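Local coordinates for protein acetyl-CoA acetyltransferase (Elizabethkingia anophelis NUHP1, PDB 6BN2) that probably catalyses, as a thiolase, the reversible condensation of two acetyl-CoA molecules into acetoacetyl-CoA and coenzyme A, at residues K302-A307 / D319-N324; V367-V372 / I395-I400. One frame throughout, in Å; residues are numbered along the deposited sequence.

Contact 1 of 2, residues K302-A307 / D319-N324; sequences KALPIA and DFFEFN
Leu304 reaches from helix 300-311 to the rings of Phe321 and Phe323, two residues apart on strand 320-323, and carries the helix side of the contact alone. Its CD2 methyl does the touching. CG is anti to the backbone N (chi1 176°), which sends the branch out from the helix. CD2 lies near the plane of the Phe321 ring, at its edge, 3.9 Å from Phe321 CE2. Against Phe323 it comes in obliquely, 3.8 Å from Phe323 CZ. The leucine side chain crosses each phenylalanine side chain at about a right angle. Phe323 was modelled in two conformers, so its touch is less certain than that of Phe321. Ala382 and Ala384 of strand 380-387 complete the floor: Leu304 and Phe321 both rest on Ala382, and Phe323 on Ala384. This part is buried; the two segments together bury about 98 Å², and the backbones stay well apart, with 10.1 Å between Leu304 CA and Phe323 CA. The other side of the helix is different. Pro305 is exposed, and the helix kinks there because its ring nitrogen gives no bond to the preceding turn. Lys302 is partly exposed; its NZ is bonded to the carbonyl of Ala290, and its chain packs on Thr86 of the second subunit. Helix 300-311 follows strand 281-290 and leads to the parallel strand 320-323, so the contact lies within a beta-alpha-beta crossover that passes over two intervening strands of the C-terminal thiolase half. With one methyl wedged at two aromatic rings and no polar atom taking part, the helix is held to the sheet here by dispersion and by exclusion of water, while directional bonds are made elsewhere.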
loop_
_atom_site.group_PDB
_atom_site.type_symbol
_atom_site.label_atom_id
_atom_site.label_comp_id
_atom_site.label_asym_id
_atom_site.label_seq_id
_atom_site.Cartn_x
_atom_site.Cartn_y
_atom_site.Cartn_z
ATOM N N LYS A 302 -8.515 -8.361 -20.041
ATOM C CA LYS A 302 -7.109 -8.684 -20.276
ATOM C C LYS A 302 -6.508 -9.495 -19.127
ATOM O O LYS A 302 -5.710 -10.411 -19.369
ATOM C CB LYS A 302 -6.301 -7.393 -20.488
ATOM C CG LYS A 302 -4.835 -7.632 -20.874
ATOM C CD LYS A 302 -4.062 -6.321 -21.048
ATOM C CE LYS A 302 -2.624 -6.613 -21.457
ATOM N NZ LYS A 302 -1.810 -5.357 -21.627
ATOM N N ALA A 303 -6.882 -9.185 -17.879
ATOM C CA ALA A 303 -6.271 -9.870 -16.737
ATOM C C ALA A 303 -6.761 -11.307 -16.603
ATOM O O ALA A 303 -5.968 -12.204 -16.290
ATOM C CB ALA A 303 -6.551 -9.100 -15.436
ATOM N N LEU A 304 -8.064 -11.548 -16.803
ATOM C CA LEU A 304 -8.582 -12.898 -16.572
ATOM C C LEU A 304 -7.929 -13.944 -17.477
ATOM O O LEU A 304 -7.537 -15.008 -16.966
ATOM C CB LEU A 304 -10.115 -12.916 -16.700
ATOM C CG LEU A 304 -10.708 -14.320 -16.556
ATOM C CD1 LEU A 304 -10.385 -14.893 -15.184
ATOM C CD2 LEU A 304 -12.211 -14.264 -16.755
ATOM N N PRO A 305 -7.754 -13.720 -18.786
ATOM C CA PRO A 305 -7.059 -14.731 -19.598
ATOM C C PRO A 305 -5.654 -15.037 -19.117
ATOM O O PRO A 305 -5.209 -16.184 -19.255
ATOM C CB PRO A 305 -7.053 -14.109 -21.004
ATOM C CG PRO A 305 -8.303 -13.244 -21.002
ATOM C CD PRO A 305 -8.314 -12.637 -19.619
ATOM N N ILE A 306 -4.941 -14.059 -18.546
ATOM C CA ILE A 306 -3.610 -14.350 -18.014
ATOM C C ILE A 306 -3.713 -15.313 -16.842
ATOM O O ILE A 306 -2.952 -16.290 -16.745
ATOM C CB ILE A 306 -2.885 -13.056 -17.605
ATOM C CG1 ILE A 306 -2.745 -12.121 -18.808
ATOM C CG2 ILE A 306 -1.510 -13.409 -17.034
ATOM C CD1 ILE A 306 -2.149 -10.769 -18.450
ATOM N N ALA A 307 -4.650 -15.045 -15.931
ATOM C CA ALA A 307 -4.848 -15.938 -14.793
ATOM C C ALA A 307 -5.277 -17.323 -15.257
ATOM O O ALA A 307 -4.818 -18.337 -14.715
ATOM C CB ALA A 307 -5.874 -15.350 -13.818
ATOM N N ASP A 319 -17.089 -22.014 -13.630
ATOM C CA ASP A 319 -18.524 -22.174 -13.420
ATOM C C ASP A 319 -19.213 -20.847 -13.114
ATOM O O ASP A 319 -20.333 -20.607 -13.581
ATOM C CB ASP A 319 -18.775 -23.158 -12.277
ATOM C CG ASP A 319 -18.366 -24.584 -12.632
ATOM O OD1 ASP A 319 -18.534 -24.975 -13.806
ATOM O OD2 ASP A 319 -17.896 -25.325 -11.738
ATOM N N PHE A 320 -18.573 -19.992 -12.317
ATOM C CA PHE A 320 -19.167 -18.723 -11.912
ATOM C C PHE A 320 -18.101 -17.652 -11.857
ATOM O O PHE A 320 -16.937 -17.931 -11.559
ATOM C CB PHE A 320 -19.873 -18.839 -10.549
ATOM C CG PHE A 320 -21.128 -19.636 -10.629
ATOM C CD1 PHE A 320 -21.115 -21.010 -10.400
ATOM C CD2 PHE A 320 -22.314 -19.031 -11.021
ATOM C CE1 PHE A 320 -22.286 -21.768 -10.539
ATOM C CE2 PHE A 320 -23.493 -19.777 -11.146
ATOM C CZ PHE A 320 -23.477 -21.145 -10.909
ATOM N N PHE A 321 -18.527 -16.416 -12.126
ATOM C CA PHE A 321 -17.641 -15.258 -12.197
ATOM C C PHE A 321 -18.154 -14.163 -11.279
ATOM O O PHE A 321 -19.368 -13.969 -11.151
ATOM C CB PHE A 321 -17.577 -14.660 -13.610
ATOM C CG PHE A 321 -17.120 -15.618 -14.667
ATOM C CD1 PHE A 321 -18.024 -16.494 -15.262
ATOM C CD2 PHE A 321 -15.797 -15.618 -15.099
ATOM C CE1 PHE A 321 -17.616 -17.373 -16.265
ATOM C CE2 PHE A 321 -15.373 -16.498 -16.102
ATOM C CZ PHE A 321 -16.283 -17.371 -16.684
ATOM N N GLU A 322 -17.221 -13.402 -10.698
ATOM C CA GLU A 322 -17.550 -12.144 -10.025
ATOM C C GLU A 322 -16.710 -11.067 -10.683
ATOM O O GLU A 322 -15.486 -11.062 -10.526
ATOM C CB GLU A 322 -17.261 -12.201 -8.525
ATOM C CG GLU A 322 -18.257 -13.007 -7.733
ATOM C CD GLU A 322 -19.547 -12.246 -7.489
ATOM O OE1 GLU A 322 -20.616 -12.891 -7.538
ATOM O OE2 GLU A 322 -19.498 -11.022 -7.239
ATOM N N PHE A 323 -17.351 -10.185 -11.443
ATOM C CA PHE A 323 -16.708 -9.015 -12.038
ATOM C C PHE A 323 -17.254 -7.779 -11.339
ATOM O O PHE A 323 -18.466 -7.542 -11.376
ATOM C CB PHE A 323 -17.006 -8.913 -13.535
ATOM C CG PHE A 323 -16.153 -9.775 -14.399
ATOM C CD1 PHE A 323 -14.917 -9.323 -14.837
ATOM C CD2 PHE A 323 -16.612 -11.002 -14.843
ATOM C CE1 PHE A 323 -14.125 -10.109 -15.671
ATOM C CE2 PHE A 323 -15.830 -11.789 -15.665
ATOM C CZ PHE A 323 -14.587 -11.347 -16.078
ATOM N N ASN A 324 -16.376 -6.976 -10.731
ATOM C CA ASN A 324 -16.905 -5.855 -9.972
ATOM C C ASN A 324 -17.627 -4.871 -10.884
ATOM O O ASN A 324 -17.148 -4.539 -11.972
ATOM C CB ASN A 324 -15.820 -5.125 -9.197
ATOM C CG ASN A 324 -16.418 -4.219 -8.122
ATOM O OD1 ASN A 324 -17.176 -4.680 -7.256
ATOM N ND2 ASN A 324 -16.100 -2.934 -8.183
#

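Contact 2 of 2, residues V367-V372 / I395-I400; sequences VTLINV and IVIENI
Ile397 meets Leu369 and Ile370 with its outer methyl, CD1, directed from strand 391-399 at helix 358-375. Its CG1 stands between the backbone N and the carbonyl carbon (chi1 65°), and chi2 (175°) runs CD1 on, anti to CA, toward the helix. Leu369 answers it tip to tip: its CD2 lies 3.8 Å from Ile397 CD1. Ile370 instead crosses the same branch at about a right angle, and its CG1 comes within 3.6 Å of Ile397 CD1. With CG1 anti to its own carbonyl carbon (chi1 -71°), Ile370 brings a methylene flank to the partner. One methyl is thus held between two successive residues of the helix.

Beyond this apolar part, a water bridges the helix backbone to the Asn399 side chain. It donates to Ile370 O at 3.0 Å and to Asn399 OD1 at 2.9 Å. Asn399 OD1 also accepts from Lys374 NZ, while its ND2 is bonded to the carbonyl of Ala378, so both ends of the amide are engaged.

Ile370 also packs on Ile14 and Ala17 of strand 12-24, whereas Leu369 touches Glu322 of strand 320-323; the helix therefore lies buried among strands from both halves of the chain, consistent with the central helical layer of the thiolase fold.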
loop_
_atom_site.group_PDB
_atom_site.type_symbol
_atom_site.label_atom_id
_atom_site.label_comp_id
_atom_site.label_asym_id
_atom_site.label_seq_id
_atom_site.Cartn_x
_atom_site.Cartn_y
_atom_site.Cartn_z
ATOM N N VAL A 367 -14.855 -13.071 -1.414
ATOM C CA VAL A 367 -15.717 -13.597 -0.353
ATOM C C VAL A 367 -17.045 -14.056 -0.944
ATOM O O VAL A 367 -17.510 -15.180 -0.699
ATOM C CB VAL A 367 -15.933 -12.528 0.737
ATOM C CG1 VAL A 367 -16.896 -13.046 1.827
ATOM C CG2 VAL A 367 -14.591 -12.110 1.368
ATOM N N THR A 368 -17.655 -13.199 -1.767
ATOM C CA THR A 368 -18.937 -13.547 -2.366
ATOM C C THR A 368 -18.802 -14.731 -3.319
ATOM O O THR A 368 -19.641 -15.637 -3.299
ATOM C CB THR A 368 -19.514 -12.326 -3.080
ATOM O OG1 THR A 368 -19.745 -11.303 -2.106
ATOM C CG2 THR A 368 -20.831 -12.663 -3.786
ATOM N N LEU A 369 -17.752 -14.737 -4.148
ATOM C CA LEU A 369 -17.534 -15.840 -5.092
ATOM C C LEU A 369 -17.425 -17.182 -4.375
ATOM O O LEU A 369 -17.991 -18.180 -4.832
ATOM C CB LEU A 369 -16.270 -15.570 -5.912
ATOM C CG LEU A 369 -15.908 -16.678 -6.904
ATOM C CD1 LEU A 369 -16.981 -16.794 -7.989
ATOM C CD2 LEU A 369 -14.559 -16.369 -7.546
ATOM N N ILE A 370 -16.687 -17.235 -3.259
ATOM C CA ILE A 370 -16.578 -18.489 -2.501
ATOM C C ILE A 370 -17.959 -19.039 -2.189
ATOM O O ILE A 370 -18.232 -20.240 -2.337
ATOM C CB ILE A 370 -15.765 -18.265 -1.212
ATOM C CG1 ILE A 370 -14.298 -18.056 -1.576
ATOM C CG2 ILE A 370 -15.959 -19.445 -0.229
ATOM C CD1 ILE A 370 -13.467 -17.434 -0.447
ATOM N N ASN A 371 -18.849 -18.165 -1.735
ATOM C CA ASN A 371 -20.169 -18.624 -1.346
ATOM C C ASN A 371 -21.053 -18.915 -2.546
ATOM O O ASN A 371 -21.847 -19.850 -2.494
ATOM C CB ASN A 371 -20.779 -17.597 -0.396
ATOM C CG ASN A 371 -20.084 -17.634 0.942
ATOM O OD1 ASN A 371 -19.174 -16.824 1.232
ATOM N ND2 ASN A 371 -20.434 -18.626 1.732
ATOM N N VAL A 372 -20.918 -18.157 -3.636
ATOM C CA VAL A 372 -21.624 -18.502 -4.872
ATOM C C VAL A 372 -21.269 -19.918 -5.315
ATOM O O VAL A 372 -22.146 -20.714 -5.684
ATOM C CB VAL A 372 -21.311 -17.480 -5.979
ATOM C CG1 VAL A 372 -21.693 -18.058 -7.350
ATOM C CG2 VAL A 372 -22.023 -16.143 -5.730
ATOM N N ILE A 395 -8.382 -13.378 -10.237
ATOM C CA ILE A 395 -7.993 -14.524 -9.431
ATOM C C ILE A 395 -8.925 -15.687 -9.757
ATOM O O ILE A 395 -10.120 -15.491 -10.009
ATOM C CB ILE A 395 -7.999 -14.164 -7.926
ATOM C CG1 ILE A 395 -7.433 -15.307 -7.080
ATOM C CG2 ILE A 395 -9.425 -13.741 -7.452
ATOM C CD1 ILE A 395 -7.190 -14.878 -5.618
ATOM N N VAL A 396 -8.357 -16.893 -9.808
ATOM C CA VAL A 396 -9.100 -18.129 -10.054
ATOM C C VAL A 396 -9.048 -18.954 -8.780
ATOM O O VAL A 396 -7.965 -19.155 -8.213
ATOM C CB VAL A 396 -8.494 -18.902 -11.244
ATOM C CG1 VAL A 396 -9.232 -20.234 -11.453
ATOM C CG2 VAL A 396 -8.545 -18.042 -12.509
ATOM N N ILE A 397 -10.210 -19.432 -8.315
ATOM C CA ILE A 397 -10.232 -20.248 -7.109
ATOM C C ILE A 397 -10.956 -21.547 -7.405
ATOM O O ILE A 397 -11.721 -21.660 -8.366
ATOM C CB ILE A 397 -10.886 -19.539 -5.903
ATOM C CG1 ILE A 397 -12.370 -19.286 -6.154
ATOM C CG2 ILE A 397 -10.130 -18.254 -5.544
ATOM C CD1 ILE A 397 -13.101 -18.690 -4.933
ATOM N N GLU A 398 -10.669 -22.550 -6.580
ATOM C CA GLU A 398 -11.311 -23.853 -6.679
ATOM C C GLU A 398 -12.084 -24.084 -5.394
ATOM O O GLU A 398 -11.501 -24.097 -4.307
ATOM C CB GLU A 398 -10.293 -24.973 -6.908
ATOM C CG GLU A 398 -10.968 -26.361 -6.990
ATOM C CD GLU A 398 -9.973 -27.514 -6.998
ATOM O OE1 GLU A 398 -8.752 -27.260 -7.100
ATOM O OE2 GLU A 398 -10.417 -28.679 -6.898
ATOM N N ASN A 399 -13.392 -24.242 -5.517
ATOM C CA ASN A 399 -14.208 -24.597 -4.364
ATOM C C ASN A 399 -13.840 -25.987 -3.860
ATOM O O ASN A 399 -13.693 -26.931 -4.644
ATOM C CB ASN A 399 -15.687 -24.538 -4.749
ATOM C CG ASN A 399 -16.606 -24.948 -3.601
ATOM O OD1 ASN A 399 -16.337 -24.632 -2.439
ATOM N ND2 ASN A 399 -17.695 -25.665 -3.925
ATOM N N ILE A 400 -13.681 -26.114 -2.544
ATOM C CA ILE A 400 -13.408 -27.390 -1.888
ATOM C C ILE A 400 -14.709 -27.827 -1.226
ATOM O O ILE A 400 -15.182 -27.173 -0.291
ATOM C CB ILE A 400 -12.265 -27.272 -0.868
ATOM C CG1 ILE A 400 -10.984 -26.762 -1.544
ATOM C CG2 ILE A 400 -12.039 -28.603 -0.149
ATOM C CD1 ILE A 400 -10.575 -27.553 -2.767
HETATM O O HOH W 1 -15.722 -21.813 -2.604
#

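From the N terminus, contact 1 comes first: helix 300-311 and strand 320-323 close a short loop, completing the crossover that starts at strand 281-290. The chain then runs through helices 328-338 and 351-354 into helix 358-375. Strand 380-387 follows, and contact 2 closes a longer loop when its antiparallel partner 391-399 returns to the helix. The two are in series, neither nested nor crossed. Strand 320-323 links them: Phe321 and Phe323 serve contact 1, while Phe320 packs on Val372 and Glu322 on Thr368, the alternate residues turning to helix 358-375. One helix thus lies on each face of the same sheet, both within the C-terminal thiolase region.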